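PDB 3AGD: salt-tolerant glutaminase from Micrococcus luteus, which probably hydrolyses L-glutamine to L-glutamate and ammonium, as a member of the glutaminase family. Local coordinates for residues E341-L344 / D345-D349. Numbering follows the deposited sequence.
Sequences EAVL and DALTD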
ATOM      1  N   GLU A 341      -3.854  -1.529  17.668  1.00 29.18           N
ATOM      2  CA  GLU A 341      -3.471  -2.905  17.983  1.00 28.77           C
ATOM      3  C   GLU A 341      -2.294  -2.850  18.954  1.00 26.34           C
ATOM      4  O   GLU A 341      -2.241  -3.599  19.930  1.00 24.85           O
ATOM      5  CB  GLU A 341      -3.066  -3.636  16.694  1.00 29.93           C
ATOM      6  CG  GLU A 341      -2.832  -5.147  16.819  1.00 30.99           C
ATOM      7  CD  GLU A 341      -1.547  -5.504  17.553  1.00 28.59           C
ATOM      8  OE1 GLU A 341      -0.530  -4.807  17.357  1.00 24.17           O
ATOM      9  OE2 GLU A 341      -1.550  -6.496  18.313  1.00 30.69           O
ATOM     10  N   ALA A 342      -1.361  -1.945  18.678  1.00 22.96           N
ATOM     11  CA  ALA A 342      -0.180  -1.772  19.512  1.00 21.18           C
ATOM     12  C   ALA A 342      -0.563  -1.233  20.886  1.00 22.21           C
ATOM     13  O   ALA A 342      -0.002  -1.651  21.900  1.00 23.87           O
ATOM     14  CB  ALA A 342       0.799  -0.830  18.834  1.00 19.73           C
ATOM     15  N   VAL A 343      -1.512  -0.301  20.919  1.00 18.94           N
ATOM     16  CA  VAL A 343      -1.961   0.273  22.183  1.00 20.17           C
ATOM     17  C   VAL A 343      -2.595  -0.815  23.047  1.00 18.91           C
ATOM     18  O   VAL A 343      -2.328  -0.900  24.243  1.00 19.17           O
ATOM     19  CB  VAL A 343      -2.976   1.410  21.954  1.00 23.31           C
ATOM     20  CG1 VAL A 343      -3.520   1.912  23.292  1.00 22.46           C
ATOM     21  CG2 VAL A 343      -2.299   2.551  21.209  1.00 23.43           C
ATOM     22  N   LEU A 344      -3.423  -1.655  22.435  1.00 16.39           N
ATOM     23  CA  LEU A 344      -4.060  -2.743  23.164  1.00 18.80           C
ATOM     24  C   LEU A 344      -3.012  -3.721  23.702  1.00 19.20           C
ATOM     25  O   LEU A 344      -3.186  -4.299  24.779  1.00 20.72           O
ATOM     26  CB  LEU A 344      -5.050  -3.479  22.262  1.00 17.49           C
ATOM     27  CG  LEU A 344      -6.297  -2.672  21.896  1.00 22.46           C
ATOM     28  CD1 LEU A 344      -7.175  -3.491  20.956  1.00 22.22           C
ATOM     29  CD2 LEU A 344      -7.064  -2.304  23.168  1.00 20.70           C
ATOM     30  N   ASP A 345      -1.933  -3.912  22.950  1.00 16.63           N
ATOM     31  CA  ASP A 345      -0.862  -4.806  23.378  1.00 18.71           C
ATOM     32  C   ASP A 345      -0.182  -4.211  24.607  1.00 20.06           C
ATOM     33  O   ASP A 345       0.218  -4.934  25.516  1.00 21.34           O
ATOM     34  CB  ASP A 345       0.180  -4.985  22.268  1.00 19.37           C
ATOM     35  CG  ASP A 345      -0.313  -5.865  21.130  1.00 21.13           C
ATOM     36  OD1 ASP A 345       0.362  -5.897  20.077  1.00 22.07           O
ATOM     37  OD2 ASP A 345      -1.364  -6.523  21.283  1.00 22.51           O
ATOM     38  N   ALA A 346      -0.044  -2.889  24.625  1.00 18.44           N
ATOM     39  CA  ALA A 346       0.590  -2.220  25.757  1.00 21.63           C
ATOM     40  C   ALA A 346      -0.315  -2.352  26.975  1.00 22.90           C
ATOM     41  O   ALA A 346       0.144  -2.686  28.067  1.00 25.58           O
ATOM     42  CB  ALA A 346       0.841  -0.744  25.442  1.00 17.77           C
ATOM     43  N   LEU A 347      -1.604  -2.099  26.781  1.00 21.73           N
ATOM     44  CA  LEU A 347      -2.558  -2.202  27.873  1.00 20.80           C
ATOM     45  C   LEU A 347      -2.568  -3.614  28.439  1.00 22.46           C
ATOM     46  O   LEU A 347      -2.509  -3.806  29.654  1.00 23.67           O
ATOM     47  CB  LEU A 347      -3.956  -1.817  27.393  1.00 20.58           C
ATOM     48  CG  LEU A 347      -4.115  -0.351  26.975  1.00 20.82           C
ATOM     49  CD1 LEU A 347      -5.541  -0.109  26.538  1.00 21.77           C
ATOM     50  CD2 LEU A 347      -3.749   0.567  28.133  1.00 19.42           C
ATOM     51  N   THR A 348      -2.634  -4.604  27.558  1.00 21.66           N
ATOM     52  CA  THR A 348      -2.647  -5.998  27.988  1.00 24.06           C
ATOM     53  C   THR A 348      -1.350  -6.379  28.696  1.00 22.62           C
ATOM     54  O   THR A 348      -1.369  -7.100  29.698  1.00 21.93           O
ATOM     55  CB  THR A 348      -2.859  -6.951  26.789  1.00 28.15           C
ATOM     56  OG1 THR A 348      -4.196  -6.802  26.298  1.00 35.41           O
ATOM     57  CG2 THR A 348      -2.656  -8.397  27.207  1.00 35.18           C
ATOM     58  N   ASP A 349      -0.230  -5.888  28.169  1.00 19.40           N
ATOM     59  CA  ASP A 349       1.080  -6.178  28.728  1.00 17.88           C
ATOM     60  C   ASP A 349       1.273  -5.669  30.160  1.00 22.44           C
ATOM     61  O   ASP A 349       2.240  -6.045  30.827  1.00 23.37           O
ATOM     62  CB  ASP A 349       2.176  -5.601  27.824  1.00 17.26           C
ATOM     63  CG  ASP A 349       2.447  -6.465  26.591  1.00 24.48           C
ATOM     64  OD1 ASP A 349       3.327  -6.089  25.788  1.00 24.95           O
ATOM     65  OD2 ASP A 349       1.792  -7.515  26.416  1.00 22.98           O
TER
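Glu-341 swings CG to the side opposite its backbone N (chi1 -171°) and bends at chi2, whereas Asp-345 keeps CG beside its own N (chi1 -74°), and the two carboxylates meet one helical turn apart. Their planes are 71° apart, and Glu-341 OE2 comes to 2.7 Å from Asp-345 OD1, so one of the acids probably holds a proton. The second subunit supplies further partners: its His-51 hydrogen-bonds to Glu-341 OE2, its His-3 to Asp-345 OD2, and its Thr-47 hydroxyl to both Glu-341 OE1 and Asp-345 OD1. Acidic residues suit this buried interface because each carboxylate offers two oxygens to such groups; if either histidine were protonated, it would probably offset part of the negative charge as well.

Three residues after Asp-345, Thr-348 turns its hydroxyl back on the helix backbone. With OG1 anti to its carbonyl carbon, the hydroxyl donates to Leu-344 O at 3.1 Å, while Thr-348 N donates to the same oxygen at 2.8 Å from the opposite face of the carbonyl plane. One acceptor thus serves two donors, and the hydroxyl proton finds its acceptor in the preceding turn. Of the other i to i+4 backbone bonds, Leu-347 N to Val-343 O (2.9 Å) is nearly straight, and the two before it are more bent.

The apolar face is built from branched aliphatics: Leu-347 CD1 lies 4.3 Å from Val-343 CG1 and equally far from Leu-344 CD2, in loose van der Waals contact with both. Within the STAS family region, helix 337-349 sets Val-343 and Leu-347 on strand 326-332, Leu-344 and Leu-347 against helix 419-434, and the small Ala-346 close to Ala-391 of helix 389-395.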